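Local coordinates for protein anti-sigma-I factor RsgI3 (Clostridium thermocellum, PDB 6QE7) that binds pectin through the tandem PA14 domains of this extracellular fragment and, as the full-length protein, probably restrains the sigma factor SigI3 until polysaccharide is sensed, at residues Y58-T63 and S125-Q130; R73-G78 and D106-Y111; E208-H213 and L271-Q276. All coordinates share one frame; numbering follows the deposited sequence.

In the fold
Contacts 1 and 2 belong to the first PA14 domain and contact 3 to the second. Contacts 1 and 3 are counterparts: each joins the strand that opens with a glutamate (60-69 or 208-216) to one that ends in a Trp-Ser-Ser sequence running into the following loop, and both have a glutamate-serine bond. Their centres lie about 53 Å apart. Contact 1 is mostly at the surface, with one backbone pair; contact 3 is partly buried, has two hydrogen-bonded backbone pairs, packs Phe-212 and Trp-273 beside its tyrosine, and gains a histidine-serine bond. Contact 2, centred about 18 Å from contact 1, pairs strands 72-76 and 105-113 of the other sheet, apolar side chains toward the facing sheet, charged and aromatic ones on the other side.

Contact 1. Residues Y58-T63 and S125-Q130; sequences YSETYT and SSKSQQ
Glu-60 reaches across to the serine-rich turn after strand 119-125, where small hydroxyl residues suit a tight bend and supply donors. Its CG stands beside the backbone N (chi1 -49°) and the chain runs straight on, delivering the carboxylate to Ser-128. Both oxygens use their syn lone pairs there: OE1 takes Ser-128 N at 2.9 Å, almost straight, and OE2 takes Ser-128 OG at a short 2.5 Å. OE1 also receives Ser-126 OG, 3.1 Å away, which comes from above the carboxylate plane. Three donors thus fix the group's rotation.

The two tyrosines offer flat faces to the serine methylenes. Ser-128 CB sits over the centre of the Tyr-58 ring, 3.7 Å from its centroid, while Ser-126 CB covers the Tyr-62 ring nearer its rim. Tyr-62 OH accepts Tyr-58 N at 3.1 Å, which fastens the loop before strand 60-69 to a ring borne by that strand. Farther along the strand, Thr-63 and Ser-125 form an antiparallel hydrogen-bonded pair, with Ser-125 OG bonded to Tyr-65. Past this pair, at the surface of the all-beta first PA14 domain, the loop is closed by the backbone bond Ser-126 N to Gln-129 O and by an ST motif, Ser-126 OG accepting Gln-129 N.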
loop_
_atom_site.group_PDB
_atom_site.type_symbol
_atom_site.label_atom_id
_atom_site.label_comp_id
_atom_site.label_asym_id
_atom_site.label_seq_id
_atom_site.Cartn_x
_atom_site.Cartn_y
_atom_site.Cartn_z
ATOM N N TYR A 58 -32.871 3.685 17.806
ATOM C CA TYR A 58 -33.954 4.678 17.588
ATOM C C TYR A 58 -34.037 5.154 16.123
ATOM O O TYR A 58 -32.995 5.175 15.431
ATOM C CB TYR A 58 -33.671 5.840 18.516
ATOM C CG TYR A 58 -33.335 5.452 19.937
ATOM C CD1 TYR A 58 -34.239 4.799 20.763
ATOM C CD2 TYR A 58 -32.101 5.782 20.474
ATOM C CE1 TYR A 58 -33.913 4.471 22.072
ATOM C CE2 TYR A 58 -31.777 5.498 21.789
ATOM C CZ TYR A 58 -32.688 4.836 22.591
ATOM O OH TYR A 58 -32.299 4.553 23.870
ATOM N N SER A 59 -35.239 5.476 15.600
ATOM C CA SER A 59 -35.418 6.157 14.275
ATOM C C SER A 59 -35.209 7.661 14.509
ATOM O O SER A 59 -36.152 8.319 14.971
ATOM C CB SER A 59 -36.748 5.900 13.650
ATOM O OG SER A 59 -36.888 4.526 13.337
ATOM N N GLU A 60 -34.001 8.187 14.293
ATOM C CA GLU A 60 -33.647 9.584 14.690
ATOM C C GLU A 60 -32.507 10.145 13.831
ATOM O O GLU A 60 -31.928 9.405 13.004
ATOM C CB GLU A 60 -33.222 9.693 16.161
ATOM C CG GLU A 60 -34.189 9.003 17.088
ATOM C CD GLU A 60 -34.052 9.288 18.564
ATOM O OE1 GLU A 60 -33.070 9.968 19.037
ATOM O OE2 GLU A 60 -34.989 8.868 19.247
ATOM N N THR A 61 -32.198 11.407 14.077
ATOM C CA THR A 61 -31.010 12.084 13.536
ATOM C C THR A 61 -29.802 11.631 14.375
ATOM O O THR A 61 -29.519 12.218 15.483
ATOM C CB THR A 61 -31.282 13.591 13.386
ATOM O OG1 THR A 61 -32.316 13.713 12.391
ATOM C CG2 THR A 61 -30.048 14.357 12.951
ATOM N N TYR A 62 -29.011 10.716 13.822
ATOM C CA TYR A 62 -27.762 10.330 14.521
ATOM C C TYR A 62 -26.663 11.295 14.143
ATOM O O TYR A 62 -26.586 11.764 12.998
ATOM C CB TYR A 62 -27.391 8.882 14.242
ATOM C CG TYR A 62 -28.158 7.893 15.074
ATOM C CD1 TYR A 62 -29.365 7.364 14.632
ATOM C CD2 TYR A 62 -27.679 7.509 16.322
ATOM C CE1 TYR A 62 -30.056 6.444 15.402
ATOM C CE2 TYR A 62 -28.382 6.630 17.117
ATOM C CZ TYR A 62 -29.555 6.073 16.641
ATOM O OH TYR A 62 -30.225 5.183 17.417
ATOM N N THR A 63 -25.831 11.609 15.122
ATOM C CA THR A 63 -24.490 12.197 14.940
ATOM C C THR A 63 -23.496 11.044 15.131
ATOM O O THR A 63 -23.611 10.346 16.162
ATOM C CB THR A 63 -24.292 13.407 15.860
ATOM O OG1 THR A 63 -25.372 14.314 15.621
ATOM C CG2 THR A 63 -22.940 14.092 15.697
ATOM N N SER A 125 -24.515 9.699 18.898
ATOM C CA SER A 125 -25.474 10.441 19.733
ATOM C C SER A 125 -26.735 10.625 18.896
ATOM O O SER A 125 -26.661 10.444 17.629
ATOM C CB SER A 125 -24.880 11.732 20.238
ATOM O OG SER A 125 -24.862 12.721 19.230
ATOM N N SER A 126 -27.869 10.852 19.581
ATOM C CA SER A 126 -29.182 11.277 19.005
ATOM C C SER A 126 -30.082 11.865 20.105
ATOM O O SER A 126 -29.575 12.112 21.266
ATOM C CB SER A 126 -29.893 10.155 18.239
ATOM O OG SER A 126 -30.090 9.001 19.000
ATOM N N LYS A 127 -31.345 12.125 19.767
ATOM C CA LYS A 127 -32.259 12.773 20.722
ATOM C C LYS A 127 -32.220 11.911 21.988
ATOM O O LYS A 127 -31.845 12.452 23.002
ATOM C CB LYS A 127 -33.650 12.890 20.121
ATOM C CG LYS A 127 -34.492 13.902 20.872
ATOM C CD LYS A 127 -35.778 14.243 20.159
ATOM C CE LYS A 127 -36.610 13.021 19.838
ATOM N NZ LYS A 127 -37.444 13.281 18.652
ATOM N N SER A 128 -32.537 10.615 21.856
ATOM C CA SER A 128 -32.577 9.543 22.897
ATOM C C SER A 128 -31.235 8.795 23.146
ATOM O O SER A 128 -31.112 8.123 24.195
ATOM C CB SER A 128 -33.616 8.537 22.521
ATOM O OG SER A 128 -34.580 9.144 21.717
ATOM N N GLN A 129 -30.250 8.824 22.250
ATOM C CA GLN A 129 -28.954 8.131 22.521
ATOM C C GLN A 129 -27.953 9.119 23.086
ATOM O O GLN A 129 -27.431 9.996 22.359
ATOM C CB GLN A 129 -28.398 7.458 21.290
ATOM C CG GLN A 129 -27.074 6.788 21.577
ATOM C CD GLN A 129 -27.277 5.598 22.463
ATOM O OE1 GLN A 129 -27.955 4.640 22.098
ATOM N NE2 GLN A 129 -26.681 5.676 23.640
ATOM N N GLN A 130 -27.666 8.959 24.358
ATOM C CA GLN A 130 -26.598 9.703 25.020
ATOM C C GLN A 130 -25.293 9.337 24.328
ATOM O O GLN A 130 -25.123 8.180 23.912
ATOM C CB GLN A 130 -26.539 9.386 26.507
ATOM C CG GLN A 130 -25.605 10.311 27.285
ATOM C CD GLN A 130 -25.439 9.787 28.694
ATOM O OE1 GLN A 130 -25.873 8.679 29.010
ATOM N NE2 GLN A 130 -24.803 10.570 29.549
HETATM O O HOH W 1 -37.620 10.417 18.444
HETATM O O HOH W 2 -28.514 3.944 19.079
#

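Contact 2. Residues R73-G78 and D106-Y111; sequences RLWVDG and DIKMEY
Trp-75 turns its CG beside its own backbone N (chi1 -61°), which swings the indole over the neighbouring strand, and the Lys-108 chain runs straight as far as CD and then bends at chi3 (58°). The bend carries CE over one face of the indole, 3.7 Å from the centroid of the six-membered ring, and leaves NZ almost straight above that centroid at 4.4 Å, a cation-pi contact. A broad aromatic suits this place because it accepts both the methylenes and the charge of lysine. Glu-110 meets the same ring at its edge, its OE1 3.6 Å from Trp-75 CH2, with carboxylate and indole planes 78° apart; its other oxygen, OE2, is held by Arg-49 in a salt bridge.

Beneath these side chains the backbones pair antiparallel, Trp-75 with Lys-108 and Arg-73 with Glu-110 as hydrogen-bonded pairs. Asp-77 N adds a bond to Asp-106 O, and a water links Asp-77 OD1 to Asp-106 N where the strands part.

The other face is apolar, as suits the space between two sheets: Leu-74 CD1 packs on Met-109 CB at 3.8 Å, and Val-76 CG2 on Ile-107 CD1 at 4.0 Å. Leu-74, Ile-107 and Met-109 go on to touch Leu-122 of strand 119-125 in the facing sheet, while strand 72-76 is flanked by strand 79-84 and strand 105-113 by strand 46-51.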
loop_
_atom_site.group_PDB
_atom_site.type_symbol
_atom_site.label_atom_id
_atom_site.label_comp_id
_atom_site.label_asym_id
_atom_site.label_seq_id
_atom_site.Cartn_x
_atom_site.Cartn_y
_atom_site.Cartn_z
ATOM N N ARG A 73 -11.615 8.336 7.601
ATOM C CA ARG A 73 -12.781 8.508 6.738
ATOM C C ARG A 73 -13.897 7.618 7.262
ATOM O O ARG A 73 -13.602 6.438 7.598
ATOM C CB ARG A 73 -12.420 8.108 5.297
ATOM C CG ARG A 73 -11.441 9.018 4.578
ATOM C CD ARG A 73 -11.480 8.674 3.081
ATOM N NE ARG A 73 -10.878 9.812 2.407
ATOM C CZ ARG A 73 -9.644 9.858 1.955
ATOM N NH1 ARG A 73 -8.815 8.791 1.983
ATOM N NH2 ARG A 73 -9.314 10.981 1.360
ATOM N N LEU A 74 -15.117 8.154 7.365
ATOM C CA LEU A 74 -16.269 7.343 7.843
ATOM C C LEU A 74 -17.361 7.350 6.819
ATOM O O LEU A 74 -17.841 8.458 6.498
ATOM C CB LEU A 74 -16.833 7.912 9.159
ATOM C CG LEU A 74 -17.943 7.083 9.809
ATOM C CD1 LEU A 74 -17.489 5.673 10.069
ATOM C CD2 LEU A 74 -18.416 7.727 11.114
ATOM N N TRP A 75 -17.775 6.149 6.415
ATOM C CA TRP A 75 -18.981 5.904 5.599
ATOM C C TRP A 75 -20.016 5.227 6.470
ATOM O O TRP A 75 -19.681 4.195 7.130
ATOM C CB TRP A 75 -18.747 5.055 4.332
ATOM C CG TRP A 75 -17.812 5.614 3.330
ATOM C CD1 TRP A 75 -18.143 6.186 2.154
ATOM C CD2 TRP A 75 -16.379 5.551 3.336
ATOM N NE1 TRP A 75 -17.020 6.549 1.479
ATOM C CE2 TRP A 75 -15.924 6.125 2.142
ATOM C CE3 TRP A 75 -15.428 5.120 4.259
ATOM C CZ2 TRP A 75 -14.577 6.245 1.804
ATOM C CZ3 TRP A 75 -14.098 5.223 3.921
ATOM C CH2 TRP A 75 -13.674 5.799 2.723
ATOM N N VAL A 76 -21.236 5.750 6.426
ATOM C CA VAL A 76 -22.450 5.044 6.940
ATOM C C VAL A 76 -23.491 5.013 5.806
ATOM O O VAL A 76 -23.733 6.037 5.183
ATOM C CB VAL A 76 -22.979 5.728 8.210
ATOM C CG1 VAL A 76 -24.279 5.071 8.703
ATOM C CG2 VAL A 76 -21.951 5.801 9.319
ATOM N N ASP A 77 -23.998 3.843 5.474
ATOM C CA ASP A 77 -25.091 3.698 4.471
ATOM C C ASP A 77 -24.566 4.177 3.132
ATOM O O ASP A 77 -25.395 4.636 2.322
ATOM C CB ASP A 77 -26.328 4.509 4.874
ATOM C CG ASP A 77 -27.547 4.043 4.113
ATOM O OD1 ASP A 77 -27.557 2.827 3.682
ATOM O OD2 ASP A 77 -28.439 4.877 3.942
ATOM N N GLY A 78 -23.241 4.037 2.944
ATOM C CA GLY A 78 -22.542 4.352 1.707
ATOM C C GLY A 78 -22.383 5.834 1.562
ATOM O O GLY A 78 -21.814 6.226 0.617
ATOM N N ASP A 106 -24.526 -0.501 6.352
ATOM C CA ASP A 106 -23.050 -0.565 6.093
ATOM C C ASP A 106 -22.341 0.563 6.857
ATOM O O ASP A 106 -22.845 1.664 6.998
ATOM C CB ASP A 106 -22.678 -0.490 4.619
ATOM C CG ASP A 106 -23.127 -1.708 3.855
ATOM O OD1 ASP A 106 -23.369 -2.739 4.488
ATOM O OD2 ASP A 106 -23.229 -1.616 2.634
ATOM N N ILE A 107 -21.260 0.208 7.515
ATOM C CA ILE A 107 -20.325 1.164 8.124
ATOM C C ILE A 107 -18.891 0.753 7.728
ATOM O O ILE A 107 -18.590 -0.422 7.540
ATOM C CB ILE A 107 -20.588 1.276 9.623
ATOM C CG1 ILE A 107 -19.734 2.391 10.210
ATOM C CG2 ILE A 107 -20.321 -0.058 10.309
ATOM C CD1 ILE A 107 -20.266 2.966 11.494
ATOM N N LYS A 108 -18.096 1.750 7.351
ATOM C CA LYS A 108 -16.688 1.555 7.053
ATOM C C LYS A 108 -15.958 2.750 7.623
ATOM O O LYS A 108 -16.345 3.884 7.366
ATOM C CB LYS A 108 -16.453 1.446 5.550
ATOM C CG LYS A 108 -14.967 1.523 5.187
ATOM C CD LYS A 108 -14.735 1.123 3.755
ATOM C CE LYS A 108 -15.527 1.987 2.762
ATOM N NZ LYS A 108 -15.162 1.632 1.371
ATOM N N MET A 109 -14.974 2.466 8.456
ATOM C CA MET A 109 -14.123 3.490 9.014
ATOM C C MET A 109 -12.696 3.119 8.646
ATOM O O MET A 109 -12.269 2.021 8.988
ATOM C CB MET A 109 -14.317 3.585 10.526
ATOM C CG MET A 109 -13.349 4.526 11.140
ATOM S SD MET A 109 -13.853 4.925 12.867
ATOM C CE MET A 109 -12.421 5.820 13.471
ATOM N N GLU A 110 -12.024 4.049 7.955
ATOM C CA GLU A 110 -10.596 3.951 7.560
ATOM C C GLU A 110 -9.851 4.911 8.444
ATOM O O GLU A 110 -10.381 5.980 8.747
ATOM C CB GLU A 110 -10.422 4.246 6.060
ATOM C CG GLU A 110 -10.967 3.097 5.238
ATOM C CD GLU A 110 -10.859 3.255 3.722
ATOM O OE1 GLU A 110 -10.477 4.298 3.284
ATOM O OE2 GLU A 110 -11.076 2.282 3.042
ATOM N N TYR A 111 -8.694 4.467 8.914
ATOM C CA TYR A 111 -7.899 5.178 9.915
ATOM C C TYR A 111 -6.448 5.058 9.496
ATOM O O TYR A 111 -6.091 3.951 9.021
ATOM C CB TYR A 111 -8.165 4.517 11.287
ATOM C CG TYR A 111 -7.058 4.831 12.249
ATOM C CD1 TYR A 111 -7.001 6.054 12.882
ATOM C CD2 TYR A 111 -5.994 3.972 12.389
ATOM C CE1 TYR A 111 -5.938 6.416 13.678
ATOM C CE2 TYR A 111 -4.929 4.310 13.188
ATOM C CZ TYR A 111 -4.895 5.530 13.816
ATOM O OH TYR A 111 -3.846 5.828 14.607
HETATM O O HOH W 3 -26.421 0.197 4.407
#

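Contact 3. Residues E208-H213 and L271-Q276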
loop_
_atom_site.group_PDB
_atom_site.type_symbol
_atom_site.label_atom_id
_atom_site.label_comp_id
_atom_site.label_asym_id
_atom_site.label_seq_id
_atom_site.Cartn_x
_atom_site.Cartn_y
_atom_site.Cartn_z
ATOM N N GLU A 208 12.233 11.152 2.048
ATOM C CA GLU A 208 13.288 12.049 1.501
ATOM C C GLU A 208 13.526 11.790 0.003
ATOM O O GLU A 208 12.755 10.996 -0.647
ATOM C CB GLU A 208 14.635 11.833 2.192
ATOM C CG GLU A 208 15.097 10.406 2.258
ATOM C CD GLU A 208 16.238 10.238 3.281
ATOM O OE1 GLU A 208 16.234 10.974 4.272
ATOM O OE2 GLU A 208 17.049 9.301 3.137
ATOM N N GLU A 209 14.555 12.425 -0.539
ATOM C CA GLU A 209 14.784 12.352 -1.989
ATOM C C GLU A 209 15.533 11.047 -2.213
ATOM O O GLU A 209 16.586 10.855 -1.613
ATOM C CB GLU A 209 15.476 13.596 -2.550
ATOM C CG GLU A 209 15.629 13.510 -4.057
ATOM C CD GLU A 209 16.181 14.756 -4.742
ATOM O OE1 GLU A 209 17.321 15.237 -4.442
ATOM O OE2 GLU A 209 15.473 15.222 -5.636
ATOM N N TYR A 210 14.943 10.139 -2.987
ATOM C CA TYR A 210 15.655 8.902 -3.336
ATOM C C TYR A 210 16.352 9.127 -4.660
ATOM O O TYR A 210 15.870 9.950 -5.518
ATOM C CB TYR A 210 14.690 7.703 -3.338
ATOM C CG TYR A 210 14.554 7.049 -1.996
ATOM C CD1 TYR A 210 13.864 7.657 -0.944
ATOM C CD2 TYR A 210 15.174 5.859 -1.744
ATOM C CE1 TYR A 210 13.830 7.094 0.322
ATOM C CE2 TYR A 210 15.100 5.262 -0.506
ATOM C CZ TYR A 210 14.437 5.881 0.540
ATOM O OH TYR A 210 14.391 5.250 1.763
ATOM N N THR A 211 17.342 8.293 -4.891
ATOM C CA THR A 211 18.030 8.156 -6.188
ATOM C C THR A 211 17.952 6.695 -6.567
ATOM O O THR A 211 18.359 5.841 -5.753
ATOM C CB THR A 211 19.494 8.603 -6.152
ATOM O OG1 THR A 211 19.531 9.938 -5.682
ATOM C CG2 THR A 211 20.171 8.573 -7.510
ATOM N N PHE A 212 17.390 6.422 -7.728
ATOM C CA PHE A 212 17.420 5.052 -8.296
ATOM C C PHE A 212 18.569 5.036 -9.285
ATOM O O PHE A 212 18.867 6.068 -9.892
ATOM C CB PHE A 212 16.075 4.630 -8.892
ATOM C CG PHE A 212 15.019 4.498 -7.829
ATOM C CD1 PHE A 212 14.379 5.626 -7.346
ATOM C CD2 PHE A 212 14.733 3.276 -7.257
ATOM C CE1 PHE A 212 13.484 5.536 -6.286
ATOM C CE2 PHE A 212 13.810 3.185 -6.234
ATOM C CZ PHE A 212 13.191 4.321 -5.747
ATOM N N HIS A 213 19.236 3.898 -9.345
ATOM C CA HIS A 213 20.459 3.666 -10.135
ATOM C C HIS A 213 20.209 2.405 -10.943
ATOM O O HIS A 213 19.612 1.471 -10.368
ATOM C CB HIS A 213 21.661 3.475 -9.245
ATOM C CG HIS A 213 21.854 4.475 -8.174
ATOM N ND1 HIS A 213 22.772 5.500 -8.283
ATOM C CD2 HIS A 213 21.319 4.550 -6.918
ATOM C CE1 HIS A 213 22.777 6.194 -7.155
ATOM N NE2 HIS A 213 21.905 5.597 -6.288
ATOM N N LEU A 271 18.817 -2.960 -10.386
ATOM C CA LEU A 271 18.145 -1.692 -9.938
ATOM C C LEU A 271 18.573 -1.483 -8.498
ATOM O O LEU A 271 18.420 -2.430 -7.683
ATOM C CB LEU A 271 16.612 -1.756 -10.093
ATOM C CG LEU A 271 15.825 -0.541 -9.593
ATOM C CD1 LEU A 271 16.027 0.660 -10.515
ATOM C CD2 LEU A 271 14.370 -0.859 -9.447
ATOM N N LEU A 272 19.254 -0.370 -8.263
ATOM C CA LEU A 272 19.737 0.018 -6.932
ATOM C C LEU A 272 18.980 1.256 -6.484
ATOM O O LEU A 272 18.549 2.009 -7.350
ATOM C CB LEU A 272 21.227 0.322 -7.056
ATOM C CG LEU A 272 22.010 -0.866 -7.628
ATOM C CD1 LEU A 272 22.435 -0.600 -9.069
ATOM C CD2 LEU A 272 23.197 -1.204 -6.735
ATOM N N TRP A 273 18.988 1.511 -5.190
ATOM C CA TRP A 273 18.574 2.812 -4.631
ATOM C C TRP A 273 19.580 3.314 -3.589
ATOM O O TRP A 273 20.398 2.530 -2.990
ATOM C CB TRP A 273 17.148 2.759 -4.046
ATOM C CG TRP A 273 16.938 1.810 -2.890
ATOM C CD1 TRP A 273 17.849 1.028 -2.243
ATOM C CD2 TRP A 273 15.681 1.520 -2.264
ATOM N NE1 TRP A 273 17.249 0.331 -1.248
ATOM C CE2 TRP A 273 15.919 0.580 -1.261
ATOM C CE3 TRP A 273 14.392 2.004 -2.439
ATOM C CZ2 TRP A 273 14.923 0.112 -0.428
ATOM C CZ3 TRP A 273 13.390 1.513 -1.639
ATOM C CH2 TRP A 273 13.652 0.573 -0.664
ATOM N N SER A 274 19.450 4.600 -3.344
ATOM C CA SER A 274 20.248 5.301 -2.332
ATOM C C SER A 274 19.462 6.509 -1.863
ATOM O O SER A 274 18.608 7.054 -2.652
ATOM C CB SER A 274 21.609 5.672 -2.929
ATOM O OG SER A 274 21.504 6.752 -3.868
ATOM N N SER A 275 19.828 7.025 -0.705
ATOM C CA SER A 275 19.261 8.297 -0.208
ATOM C C SER A 275 20.121 8.757 0.947
ATOM O O SER A 275 21.040 8.023 1.268
ATOM C CB SER A 275 17.823 8.168 0.161
ATOM O OG SER A 275 17.653 7.506 1.399
ATOM N N GLN A 276 19.821 9.907 1.544
ATOM C CA GLN A 276 20.734 10.397 2.593
ATOM C C GLN A 276 20.863 9.329 3.693
ATOM O O GLN A 276 21.926 9.187 4.227
ATOM C CB GLN A 276 20.254 11.661 3.282
ATOM C CG GLN A 276 21.045 11.795 4.569
ATOM C CD GLN A 276 21.056 13.190 5.094
ATOM O OE1 GLN A 276 20.312 14.055 4.615
ATOM N NE2 GLN A 276 21.902 13.373 6.097
HETATM O O HOH W 4 19.051 10.449 -3.142
HETATM O O HOH W 5 17.936 11.526 0.630
#
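His-213 and Ser-274 meet on an antiparallel strand pair of the second PA14 domain, an all-beta fold in which strand 208-216 runs between strands 240-248 and 268-274. The imidazole NE2 lies 2.7 Å from Ser-274 OG, a bond in which either could be the donor; the hydroxyl lies near the ring plane, where NE2 directs its N-H or lone pair. Main-chain groups are matched in two hydrogen-bonded pairs, Thr-211 with Ser-274 and His-213 with Leu-272, each using both N-H and C=O.

Farther on, Ser-275 OG donates to the anti lone pair of Glu-208 OE2 at 2.6 Å and also bonds to Gln-278 N. Glu-208 OE1 forms a salt bridge with Arg-277; a carboxylate suits the place because it can serve hydroxyl and arginine at once.

Beyond the paired residues Ser-275 CB stands over the centre of the Tyr-210 ring, 3.8 Å from its centroid; the phenol OH is bonded to Tyr-206 N. On the face opposite His-213, Phe-212 and Trp-273 lie side by side. Trp-273 is buried, and its NE1 is hydrogen-bonded to Glu-281 OE2.

Past the last pair the backbones are bridged by water. Glu-209 O accepts from two: one, at 2.9 Å, also lies 2.6 Å from Thr-211 OG1; the other, at 2.7 Å, accepts Gln-276 N at 2.6 Å.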